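Local coordinates for protein cytochrome P450 (CYP102L1) (Mycobacterium phage Adler, PDB 6N6Q) that binds haem and, as a cytochrome P450, probably activates dioxygen to oxidise organic substrates, at residues 79-84 against 98-103; 86-91 against 190-195; 289-294 against 431-436; 439-444 against 466-471. All blocks are in the same frame, centred on the assembly; numbering follows the deposited sequence.

Contact 1: residues 79-84 against 98-103; sequences KNVGPT and TAYNSE. With HEM (protoporphyrin IX containing Fe), chain E; CAC (cacodylate ion), chain F.
At the propionate side of the haem pocket, Lys79 and Val81 meet Asn101 and Tyr100, an arrangement that shows how one residue can serve a cofactor and a loop at once. The amide ND2 of Asn101 donates to Lys79 O at 2.8 Å with an N-H...O angle of 160°; the acceptor lies close to the amide plane, while the donor is tilted from the plane of the carbonyl. The side chain of the same lysine, its CG anti to the backbone N (chi1 156°), runs on to the cofactor, where NZ bonds HEM O2A at 2.9 Å and also reaches Phe97 O. Beside this polar pair, Val81 crosses Tyr100 at about a right angle and sets CG2 3.6 Å from Tyr100 CD1. Tyr100 is held at both ends, OH bonding His86 ND1 and the backbone N donating to Glu103 OE1. A cacodylate ion, probably from the crystallisation liquor, is held by Ser102 N at 2.6 Å from its O1 and more weakly by Asn101 ND2. Arg417, bonded to both Ala99 O and the haem, links this loop to the cofactor. Basic side chains gathered round the haem propionates are typical of the P450 fold.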
# COMPACT_ATOMS: atom_id res chain seq x y z
N LYS A 79 13.35 -7.20 -9.89
CA LYS A 79 12.29 -7.64 -8.99
C LYS A 79 12.17 -9.15 -8.98
O LYS A 79 12.20 -9.81 -10.02
CB LYS A 79 10.95 -7.02 -9.40
CG LYS A 79 9.74 -7.83 -8.92
CD LYS A 79 8.53 -6.96 -8.64
CE LYS A 79 7.43 -7.80 -8.00
NZ LYS A 79 6.33 -6.95 -7.45
N ASN A 80 12.03 -9.71 -7.78
CA ASN A 80 11.73 -11.12 -7.58
C ASN A 80 10.30 -11.26 -7.07
O ASN A 80 9.93 -10.64 -6.07
CB ASN A 80 12.71 -11.76 -6.60
CG ASN A 80 12.37 -13.21 -6.30
OD1 ASN A 80 11.80 -13.53 -5.25
ND2 ASN A 80 12.70 -14.10 -7.24
N VAL A 81 9.50 -12.07 -7.77
CA VAL A 81 8.18 -12.41 -7.28
C VAL A 81 8.35 -13.29 -6.04
O VAL A 81 8.59 -14.49 -6.16
CB VAL A 81 7.33 -13.11 -8.36
CG1 VAL A 81 5.99 -13.53 -7.79
CG2 VAL A 81 7.14 -12.19 -9.55
N GLY A 82 8.26 -12.68 -4.86
CA GLY A 82 8.50 -13.38 -3.63
C GLY A 82 7.46 -14.44 -3.36
O GLY A 82 6.48 -14.60 -4.10
N PRO A 83 7.66 -15.19 -2.26
CA PRO A 83 6.72 -16.28 -1.94
C PRO A 83 5.27 -15.82 -1.83
O PRO A 83 4.40 -16.39 -2.50
CB PRO A 83 7.26 -16.80 -0.61
CG PRO A 83 8.72 -16.46 -0.63
CD PRO A 83 8.80 -15.14 -1.34
N THR A 84 5.00 -14.81 -1.01
CA THR A 84 3.62 -14.35 -0.84
C THR A 84 3.06 -13.79 -2.15
O THR A 84 1.89 -14.01 -2.47
CB THR A 84 3.54 -13.31 0.27
OG1 THR A 84 4.55 -12.31 0.07
CG2 THR A 84 3.74 -13.97 1.63
N THR A 98 1.71 -9.04 -9.42
CA THR A 98 2.08 -10.43 -9.22
C THR A 98 2.65 -11.09 -10.47
O THR A 98 2.97 -12.28 -10.43
CB THR A 98 0.88 -11.23 -8.72
OG1 THR A 98 -0.24 -11.02 -9.60
CG2 THR A 98 0.50 -10.80 -7.31
N ALA A 99 2.79 -10.36 -11.58
CA ALA A 99 3.31 -10.96 -12.80
C ALA A 99 4.82 -11.10 -12.73
O ALA A 99 5.52 -10.29 -12.10
CB ALA A 99 2.92 -10.12 -14.02
N TYR A 100 5.33 -12.14 -13.38
CA TYR A 100 6.77 -12.30 -13.51
C TYR A 100 7.32 -11.26 -14.49
O TYR A 100 6.59 -10.68 -15.30
CB TYR A 100 7.12 -13.71 -13.98
CG TYR A 100 6.61 -14.81 -13.08
CD1 TYR A 100 7.10 -14.97 -11.79
CD2 TYR A 100 5.64 -15.70 -13.52
CE1 TYR A 100 6.63 -15.97 -10.96
CE2 TYR A 100 5.17 -16.71 -12.70
CZ TYR A 100 5.67 -16.84 -11.43
OH TYR A 100 5.20 -17.84 -10.61
N ASN A 101 8.63 -11.04 -14.40
CA ASN A 101 9.27 -10.08 -15.30
C ASN A 101 9.20 -10.54 -16.75
O ASN A 101 9.07 -9.71 -17.66
CB ASN A 101 10.72 -9.85 -14.88
CG ASN A 101 10.85 -9.42 -13.43
OD1 ASN A 101 10.56 -8.28 -13.08
ND2 ASN A 101 11.28 -10.34 -12.58
N SER A 102 9.26 -11.85 -16.99
CA SER A 102 9.27 -12.38 -18.35
C SER A 102 7.89 -12.38 -18.99
O SER A 102 7.80 -12.38 -20.22
CB SER A 102 9.84 -13.80 -18.35
OG SER A 102 9.06 -14.66 -17.54
N GLU A 103 6.82 -12.40 -18.20
CA GLU A 103 5.48 -12.44 -18.76
C GLU A 103 5.20 -11.19 -19.59
O GLU A 103 5.39 -10.07 -19.12
CB GLU A 103 4.44 -12.59 -17.64
CG GLU A 103 4.30 -14.02 -17.14
CD GLU A 103 3.35 -14.14 -15.97
OE1 GLU A 103 3.30 -13.19 -15.15
OE2 GLU A 103 2.65 -15.17 -15.87
CHA HEM E . 4.17 -1.80 -6.31
CHB HEM E . 4.08 0.19 -1.88
CHC HEM E . -0.11 2.41 -2.97
CHD HEM E . -0.36 -0.17 -7.08
C1A HEM E . 4.54 -1.44 -5.03
C2A HEM E . 5.76 -1.81 -4.34
C3A HEM E . 5.73 -1.27 -3.12
C4A HEM E . 4.49 -0.53 -2.98
CMA HEM E . 6.83 -1.41 -2.05
CAA HEM E . 6.90 -2.69 -4.89
CBA HEM E . 6.56 -4.15 -4.63
CGA HEM E . 7.72 -5.05 -4.99
O1A HEM E . 8.81 -4.52 -5.32
O2A HEM E . 7.55 -6.29 -4.94
C1B HEM E . 2.97 1.01 -1.81
C2B HEM E . 2.66 1.93 -0.73
C3B HEM E . 1.50 2.54 -1.02
C4B HEM E . 1.04 2.03 -2.30
CMB HEM E . 3.56 2.10 0.52
CAB HEM E . 0.70 3.61 -0.22
CBB HEM E . 1.05 4.10 0.97
C1C HEM E . -0.54 1.94 -4.19
C2C HEM E . -1.71 2.39 -4.93
C3C HEM E . -1.79 1.69 -6.06
C4C HEM E . -0.67 0.75 -6.09
CMC HEM E . -2.70 3.49 -4.49
CAC HEM E . -2.92 1.89 -7.10
CBC HEM E . -2.98 1.21 -8.25
C1D HEM E . 0.84 -0.83 -7.24
C2D HEM E . 1.21 -1.69 -8.35
C3D HEM E . 2.45 -2.14 -8.14
C4D HEM E . 2.93 -1.58 -6.89
CMD HEM E . 0.32 -2.03 -9.56
CAD HEM E . 3.25 -3.08 -9.07
CBD HEM E . 3.93 -2.28 -10.17
CGD HEM E . 4.79 -3.19 -11.02
O1D HEM E . 4.95 -2.90 -12.23
O2D HEM E . 5.30 -4.21 -10.49
NA HEM E . 3.79 -0.66 -4.17
NB HEM E . 1.96 1.10 -2.75
NC HEM E . 0.06 0.95 -4.93
ND HEM E . 1.92 -0.79 -6.37
FE HEM E . 1.86 0.05 -4.49
AS CAC F . 10.91 -13.97 -13.65
O1 CAC F . 10.28 -13.46 -15.17
O2 CAC F . 10.71 -13.05 -12.20
C1 CAC F . 10.26 -15.75 -13.33
C2 CAC F . 12.78 -14.32 -13.90

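Contact 2: residues 86-91 against 190-195; sequences HKLRSV and RELQYA
A largely apolar contact between short helices and a long one, made by Lys87, Leu88 and Val91 on one side and Glu191, Leu192 and Ala195 on the other, joins the region after strand 77-79 to helix 183-196. By their order in the chain these probably correspond to the B' region and the F helix of other P450s, elements that in this family commonly border the substrate pocket; the side chain of Leu88 is about 9 Å from the haem. The backbones come close where a small residue permits it: the CA atoms of Lys87 and Ala195 are 5.6 Å apart, and Ala195 CB sits 3.3 Å from Lys87 O. Val91 carries the other end. Its CG1 is anti to the backbone N (chi1 177°), which sets CG2 beside that nitrogen, and CG2 presses against helix 183-196, lying 3.3 Å from Glu191 O and 4.0 Å from Ala195 CB. The side chains of Val91 and Glu191 run antiparallel, alongside one another, with Val91 CG2 3.7 Å from Glu191 CG. Of the glutamate's side chain it is the aliphatic part, CB and CG, that meets Val91; the chain bends at chi2 and OE1 bonds His217 ND1. Leu88 and Leu192 meet branch to branch, CD2 to CD2 at 3.7 Å. Lys87 lies with its chain along Ala195 O and gives NZ to Asn196 O. Around the contact, Leu456 packs on both Leu88 and Leu192, Arg89 is bridged to Glu103 ahead of helix 104-113, and helix 212-237 packs on helix 183-196 through Arg190, Glu191 and Tyr194.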
# COMPACT_ATOMS: atom_id res chain seq x y z
N HIS A 86 3.85 -14.82 -5.06
CA HIS A 86 3.51 -16.00 -5.86
C HIS A 86 2.18 -16.59 -5.42
O HIS A 86 1.42 -17.10 -6.24
CB HIS A 86 4.62 -17.05 -5.74
CG HIS A 86 4.33 -18.32 -6.46
ND1 HIS A 86 4.57 -18.49 -7.81
CD2 HIS A 86 3.79 -19.49 -6.03
CE1 HIS A 86 4.21 -19.71 -8.17
NE2 HIS A 86 3.73 -20.33 -7.11
N LYS A 87 1.88 -16.53 -4.12
CA LYS A 87 0.62 -17.07 -3.63
C LYS A 87 -0.55 -16.17 -3.99
O LYS A 87 -1.69 -16.64 -4.09
CB LYS A 87 0.70 -17.29 -2.12
CG LYS A 87 1.75 -18.33 -1.72
CD LYS A 87 2.47 -17.94 -0.44
CE LYS A 87 1.56 -17.99 0.77
NZ LYS A 87 1.06 -19.37 1.01
N LEU A 88 -0.30 -14.87 -4.18
CA LEU A 88 -1.34 -13.95 -4.60
C LEU A 88 -1.71 -14.09 -6.07
O LEU A 88 -2.70 -13.49 -6.50
CB LEU A 88 -0.92 -12.51 -4.31
CG LEU A 88 -0.92 -12.10 -2.83
CD1 LEU A 88 -0.54 -10.64 -2.69
CD2 LEU A 88 -2.28 -12.37 -2.20
N ARG A 89 -0.94 -14.86 -6.85
CA ARG A 89 -1.30 -15.10 -8.24
C ARG A 89 -2.60 -15.88 -8.37
O ARG A 89 -3.25 -15.82 -9.42
CB ARG A 89 -0.17 -15.84 -8.96
CG ARG A 89 1.12 -15.04 -9.06
CD ARG A 89 2.21 -15.85 -9.75
NE ARG A 89 1.83 -16.24 -11.10
CZ ARG A 89 2.12 -15.53 -12.19
NH1 ARG A 89 2.79 -14.40 -12.09
NH2 ARG A 89 1.73 -15.97 -13.39
N SER A 90 -3.00 -16.61 -7.32
CA SER A 90 -4.30 -17.27 -7.33
C SER A 90 -5.45 -16.28 -7.33
O SER A 90 -6.57 -16.64 -7.70
CB SER A 90 -4.42 -18.21 -6.13
OG SER A 90 -3.48 -19.27 -6.21
N VAL A 91 -5.20 -15.03 -6.93
CA VAL A 91 -6.21 -13.98 -6.91
C VAL A 91 -6.00 -12.99 -8.05
O VAL A 91 -6.89 -12.76 -8.86
CB VAL A 91 -6.24 -13.27 -5.54
CG1 VAL A 91 -7.25 -12.13 -5.55
CG2 VAL A 91 -6.55 -14.26 -4.43
N ARG A 190 -12.02 -13.30 1.38
CA ARG A 190 -11.96 -14.75 1.55
C ARG A 190 -10.99 -15.38 0.56
O ARG A 190 -10.35 -16.39 0.87
CB ARG A 190 -13.35 -15.37 1.39
CG ARG A 190 -14.31 -15.11 2.53
CD ARG A 190 -15.47 -16.09 2.50
NE ARG A 190 -16.15 -16.09 1.21
CZ ARG A 190 -17.22 -15.35 0.93
NH1 ARG A 190 -17.73 -14.56 1.86
NH2 ARG A 190 -17.78 -15.40 -0.27
N GLU A 191 -10.88 -14.80 -0.64
CA GLU A 191 -9.97 -15.33 -1.64
C GLU A 191 -8.52 -15.01 -1.30
O GLU A 191 -7.61 -15.77 -1.66
CB GLU A 191 -10.34 -14.78 -3.02
CG GLU A 191 -9.96 -15.67 -4.19
CD GLU A 191 -10.60 -17.04 -4.13
OE1 GLU A 191 -10.01 -17.99 -4.69
OE2 GLU A 191 -11.68 -17.18 -3.52
N LEU A 192 -8.28 -13.89 -0.62
CA LEU A 192 -6.92 -13.57 -0.17
C LEU A 192 -6.48 -14.51 0.95
O LEU A 192 -5.32 -14.94 0.98
CB LEU A 192 -6.85 -12.12 0.29
CG LEU A 192 -6.96 -11.03 -0.78
CD1 LEU A 192 -7.18 -9.67 -0.12
CD2 LEU A 192 -5.72 -11.00 -1.66
N GLN A 193 -7.39 -14.82 1.88
CA GLN A 193 -7.06 -15.76 2.95
C GLN A 193 -6.77 -17.15 2.39
O GLN A 193 -5.83 -17.82 2.83
CB GLN A 193 -8.20 -15.83 3.96
CG GLN A 193 -8.50 -14.53 4.68
CD GLN A 193 -9.65 -14.68 5.65
OE1 GLN A 193 -10.32 -15.71 5.70
NE2 GLN A 193 -9.89 -13.64 6.45
N TYR A 194 -7.58 -17.59 1.43
CA TYR A 194 -7.38 -18.90 0.82
C TYR A 194 -6.09 -18.98 0.03
O TYR A 194 -5.56 -20.08 -0.17
CB TYR A 194 -8.58 -19.23 -0.07
CG TYR A 194 -8.60 -20.65 -0.59
CD1 TYR A 194 -9.11 -21.69 0.18
CD2 TYR A 194 -8.13 -20.95 -1.87
CE1 TYR A 194 -9.14 -22.98 -0.29
CE2 TYR A 194 -8.16 -22.24 -2.35
CZ TYR A 194 -8.66 -23.26 -1.56
OH TYR A 194 -8.69 -24.55 -2.03
N ALA A 195 -5.56 -17.84 -0.42
CA ALA A 195 -4.32 -17.85 -1.20
C ALA A 195 -3.09 -17.97 -0.31
O ALA A 195 -2.14 -18.68 -0.66
CB ALA A 195 -4.24 -16.58 -2.05

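Contact 3: residues 289-294 against 431-436; sequences FALHFL and IALAAI
The rings of segment 289-294 all lie away from the seam where Leu291 and Leu433 touch: His292 CD2 lies over one face of the Phe293 ring, 3.6 Å above its plane and offset toward the rim, and Phe293 also stacks with Phe391, while Phe289 stacks with Trp342. The seam itself is aliphatic and joins two long helices of the P450 core, 265-296 and 422-439, probably the long helix that passes over the haem and the one after the haem-binding cysteine loop. Here their axes approach to 11.2 Å and run roughly in the same direction, at an angle of 34°. Such a wide separation calls for long side chains to fill it, and Leu433 does most of that work. Its CG is anti to the carbonyl carbon (chi1 -78°); CD1 lies nearest Ala290 CB, at 3.6 Å, and CD2 nearest Leu291 CD2, also at 3.6 Å, with Leu294 CD1 beside it. Leu291 and Leu433 point opposite ways as they pass. All five residues that touch are buried, and further side chains complete the layer: Ile335 of helix 329-341 packs on Leu433, Ile137 and Trp140 of helix 119-145 on Ile436, and Leu442 on Leu291, Leu294 and Ile436. Leu291 finally meets Ile436 at about a right angle, its CD2 lying 3.9 Å from Ile436 CG2 and its CD1 4.0 Å from Ile436 CD1.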
# COMPACT_ATOMS: atom_id res chain seq x y z
N PHE A 289 -1.78 4.81 10.52
CA PHE A 289 -0.58 5.11 11.28
C PHE A 289 -0.43 6.61 11.50
O PHE A 289 -0.11 7.06 12.61
CB PHE A 289 0.66 4.56 10.57
CG PHE A 289 0.97 3.13 10.90
CD1 PHE A 289 1.34 2.76 12.18
CD2 PHE A 289 0.91 2.15 9.92
CE1 PHE A 289 1.63 1.44 12.48
CE2 PHE A 289 1.20 0.83 10.21
CZ PHE A 289 1.56 0.47 11.50
N ALA A 290 -0.66 7.41 10.45
CA ALA A 290 -0.54 8.86 10.59
C ALA A 290 -1.60 9.42 11.53
O ALA A 290 -1.32 10.39 12.24
CB ALA A 290 -0.64 9.52 9.21
N LEU A 291 -2.79 8.84 11.55
CA LEU A 291 -3.81 9.28 12.50
C LEU A 291 -3.39 8.97 13.93
O LEU A 291 -3.65 9.76 14.84
CB LEU A 291 -5.16 8.63 12.17
CG LEU A 291 -5.89 9.22 10.97
CD1 LEU A 291 -7.20 8.49 10.72
CD2 LEU A 291 -6.13 10.70 11.17
N HIS A 292 -2.75 7.82 14.15
CA HIS A 292 -2.28 7.48 15.48
C HIS A 292 -1.22 8.46 15.96
O HIS A 292 -1.29 8.98 17.08
CB HIS A 292 -1.73 6.05 15.51
CG HIS A 292 -0.89 5.76 16.72
ND1 HIS A 292 -1.43 5.52 17.96
CD2 HIS A 292 0.45 5.70 16.87
CE1 HIS A 292 -0.46 5.30 18.83
NE2 HIS A 292 0.69 5.41 18.20
N PHE A 293 -0.22 8.73 15.12
CA PHE A 293 0.86 9.62 15.53
C PHE A 293 0.40 11.07 15.65
O PHE A 293 0.97 11.84 16.43
CB PHE A 293 2.04 9.49 14.56
CG PHE A 293 2.83 8.23 14.74
CD1 PHE A 293 3.26 7.84 15.99
CD2 PHE A 293 3.14 7.42 13.65
CE1 PHE A 293 3.99 6.67 16.16
CE2 PHE A 293 3.87 6.26 13.81
CZ PHE A 293 4.30 5.88 15.07
N LEU A 294 -0.63 11.46 14.89
CA LEU A 294 -1.21 12.79 15.07
C LEU A 294 -2.04 12.87 16.34
O LEU A 294 -2.08 13.92 16.99
CB LEU A 294 -2.06 13.17 13.86
CG LEU A 294 -1.33 13.52 12.56
CD1 LEU A 294 -2.33 13.64 11.42
CD2 LEU A 294 -0.53 14.80 12.72
N ILE A 431 -5.05 14.47 1.11
CA ILE A 431 -6.42 14.97 1.13
C ILE A 431 -7.20 14.34 2.28
O ILE A 431 -7.99 15.01 2.95
CB ILE A 431 -7.11 14.72 -0.22
CG1 ILE A 431 -6.29 15.29 -1.37
CG2 ILE A 431 -8.50 15.33 -0.22
CD1 ILE A 431 -6.99 15.24 -2.71
N ALA A 432 -6.98 13.04 2.52
CA ALA A 432 -7.69 12.36 3.59
C ALA A 432 -7.29 12.92 4.96
O ALA A 432 -8.15 13.19 5.81
CB ALA A 432 -7.42 10.86 3.53
N LEU A 433 -5.99 13.10 5.18
CA LEU A 433 -5.52 13.61 6.46
C LEU A 433 -5.87 15.08 6.63
O LEU A 433 -6.23 15.52 7.73
CB LEU A 433 -4.01 13.40 6.60
CG LEU A 433 -3.57 11.98 6.95
CD1 LEU A 433 -2.08 11.84 6.79
CD2 LEU A 433 -3.99 11.65 8.38
N ALA A 434 -5.76 15.87 5.56
CA ALA A 434 -6.08 17.29 5.65
C ALA A 434 -7.54 17.50 6.03
O ALA A 434 -7.86 18.37 6.85
CB ALA A 434 -5.76 17.99 4.33
N ALA A 435 -8.44 16.71 5.44
CA ALA A 435 -9.86 16.85 5.76
C ALA A 435 -10.15 16.46 7.20
O ALA A 435 -10.94 17.11 7.88
CB ALA A 435 -10.70 16.01 4.79
N ILE A 436 -9.51 15.39 7.69
CA ILE A 436 -9.76 14.93 9.05
C ILE A 436 -9.26 15.96 10.06
O ILE A 436 -9.98 16.31 11.01
CB ILE A 436 -9.12 13.55 9.27
CG1 ILE A 436 -9.85 12.49 8.43
CG2 ILE A 436 -9.14 13.17 10.74
CD1 ILE A 436 -9.17 11.14 8.43

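Contact 4: residues 439-444 against 466-471; sequences QFELEP and RLRNRV
Glu443, its CG anti to the backbone N (chi1 180°) and its chain extended, carries its carboxylate out to two arginines of the facing strand, Arg466 and Arg468, in a salt-bridge network. Arg466 approaches side-on with two nitrogens, NH2 to Glu443 OE2 at 3.1 Å and NE to Glu443 OE1 at 3.3 Å, both from above the carboxylate plane. Arg468 NH1 reaches Glu443 OE1 at 2.6 Å, nearly along its C-O axis, so that oxygen takes two donors. Backbone bonds run both ways, Glu443 N to Arg466 O at 2.8 Å and Arg466 N to Glu443 O at 3.0 Å. Glu441 N bonds Arg468 O, and Arg470 N bonds Gln439 O at 3.0 Å. Segments 440-444 and 466-469 run antiparallel, their directions 150° apart, in a three-stranded sheet. On the apolar side Leu467 packs between Phe440 and Leu442: its CD1 sits over one face of the Phe440 ring, 4.2 Å from the centroid in a CH-pi contact, with Gln439 CB on the opposite face, and its CD2 meets Leu442 CD2 at 3.6 Å. Beyond the sheet, Phe440 and Leu467 pack on helix 119-145, Leu442 on helices 265-296 and 422-439, and Arg470 bridges to Asp309 of helix 298-311.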
# COMPACT_ATOMS: atom_id res chain seq x y z
N GLN A 439 -11.58 19.08 10.05
CA GLN A 439 -12.94 18.92 10.53
C GLN A 439 -13.04 18.37 11.95
O GLN A 439 -13.97 18.72 12.67
CB GLN A 439 -13.72 17.99 9.59
CG GLN A 439 -13.82 18.50 8.17
CD GLN A 439 -14.59 19.80 8.08
OE1 GLN A 439 -14.06 20.82 7.63
NE2 GLN A 439 -15.84 19.78 8.51
N PHE A 440 -12.11 17.50 12.36
CA PHE A 440 -12.20 16.83 13.64
C PHE A 440 -10.92 17.04 14.44
O PHE A 440 -9.87 17.41 13.90
CB PHE A 440 -12.44 15.32 13.48
CG PHE A 440 -13.60 14.98 12.60
CD1 PHE A 440 -14.90 15.03 13.09
CD2 PHE A 440 -13.41 14.61 11.28
CE1 PHE A 440 -15.97 14.71 12.29
CE2 PHE A 440 -14.48 14.29 10.47
CZ PHE A 440 -15.76 14.35 10.97
N GLU A 441 -11.03 16.80 15.74
CA GLU A 441 -9.87 16.63 16.61
C GLU A 441 -9.84 15.19 17.10
O GLU A 441 -10.88 14.55 17.27
CB GLU A 441 -9.91 17.61 17.80
CG GLU A 441 -11.10 17.45 18.72
CD GLU A 441 -11.19 18.58 19.73
OE1 GLU A 441 -10.74 19.70 19.41
OE2 GLU A 441 -11.69 18.35 20.85
N LEU A 442 -8.63 14.68 17.30
CA LEU A 442 -8.40 13.26 17.51
C LEU A 442 -8.19 12.98 19.00
O LEU A 442 -7.31 13.56 19.62
CB LEU A 442 -7.19 12.79 16.70
CG LEU A 442 -7.11 13.28 15.25
CD1 LEU A 442 -5.77 12.93 14.64
CD2 LEU A 442 -8.24 12.70 14.42
N GLU A 443 -9.01 12.08 19.55
CA GLU A 443 -8.85 11.64 20.93
C GLU A 443 -8.38 10.19 20.94
O GLU A 443 -9.14 9.30 20.54
CB GLU A 443 -10.16 11.78 21.70
CG GLU A 443 -10.08 11.34 23.15
CD GLU A 443 -11.42 11.40 23.87
OE1 GLU A 443 -12.39 11.91 23.27
OE2 GLU A 443 -11.49 10.95 25.03
N PRO A 444 -7.16 9.91 21.38
CA PRO A 444 -6.70 8.52 21.46
C PRO A 444 -7.32 7.80 22.66
O PRO A 444 -7.92 8.41 23.55
CB PRO A 444 -5.19 8.66 21.63
CG PRO A 444 -5.03 9.96 22.35
CD PRO A 444 -6.12 10.86 21.83
N ARG A 466 -11.44 8.67 18.69
CA ARG A 466 -12.72 9.35 18.83
C ARG A 466 -12.57 10.79 18.37
O ARG A 466 -11.51 11.40 18.55
CB ARG A 466 -13.23 9.29 20.28
CG ARG A 466 -14.68 9.74 20.43
CD ARG A 466 -15.31 9.13 21.67
NE ARG A 466 -14.57 9.47 22.88
CZ ARG A 466 -14.85 8.97 24.08
NH1 ARG A 466 -15.85 8.11 24.23
NH2 ARG A 466 -14.13 9.34 25.13
N LEU A 467 -13.63 11.32 17.78
CA LEU A 467 -13.59 12.63 17.14
C LEU A 467 -14.66 13.54 17.72
O LEU A 467 -15.75 13.10 18.09
CB LEU A 467 -13.80 12.50 15.63
CG LEU A 467 -13.10 11.34 14.93
CD1 LEU A 467 -13.82 11.03 13.64
CD2 LEU A 467 -11.65 11.69 14.66
N ARG A 468 -14.32 14.82 17.80
CA ARG A 468 -15.29 15.89 18.02
C ARG A 468 -15.16 16.88 16.88
O ARG A 468 -14.05 17.18 16.43
CB ARG A 468 -15.07 16.60 19.36
CG ARG A 468 -14.92 15.69 20.57
CD ARG A 468 -16.12 14.77 20.76
NE ARG A 468 -16.23 14.32 22.14
CZ ARG A 468 -15.44 13.41 22.71
NH1 ARG A 468 -14.47 12.84 22.01
NH2 ARG A 468 -15.63 13.07 23.98
N ASN A 469 -16.30 17.39 16.41
CA ASN A 469 -16.27 18.43 15.39
C ASN A 469 -15.62 19.68 15.95
O ASN A 469 -15.95 20.12 17.06
CB ASN A 469 -17.69 18.72 14.90
CG ASN A 469 -18.32 17.54 14.18
OD1 ASN A 469 -19.05 16.75 14.79
ND2 ASN A 469 -18.04 17.41 12.89
N ARG A 470 -14.69 20.26 15.18
CA ARG A 470 -13.87 21.35 15.70
C ARG A 470 -14.66 22.63 15.95
O ARG A 470 -14.17 23.50 16.68
CB ARG A 470 -12.71 21.62 14.75
CG ARG A 470 -11.80 20.42 14.54
CD ARG A 470 -10.33 20.75 14.74
NE ARG A 470 -9.79 21.58 13.66
CZ ARG A 470 -9.49 22.87 13.78
NH1 ARG A 470 -9.67 23.48 14.94
NH2 ARG A 470 -9.01 23.53 12.74
N VAL A 471 -15.85 22.76 15.37
CA VAL A 471 -16.71 23.92 15.58
C VAL A 471 -15.99 25.22 15.22
O VAL A 471 -16.51 26.03 14.45
CB VAL A 471 -17.24 23.97 17.03
CG1 VAL A 471 -17.64 25.39 17.41
CG2 VAL A 471 -18.42 23.02 17.20

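Read from the N terminus, the four contacts fall into two touching pairs, contact 1 lying across the chain's centre from contacts 3 and 4. Contact 1 closes a short loop of 13 residues beside the haem; contact 2 opens inside it and ends 98 residues on, so the two cross, and they also touch through the Glu103–Arg89 salt bridge. Together they tie the region after strand 77-79 to helix 183-196. Contact 3 follows in series, spanning 136 residues to bring helix 265-296 against helix 422-439. The chain passes directly from that helix into strand 440-444, where contact 4 closes a 21-residue excursion near the C terminus. Leu442 of contact 4 packs against contact 3.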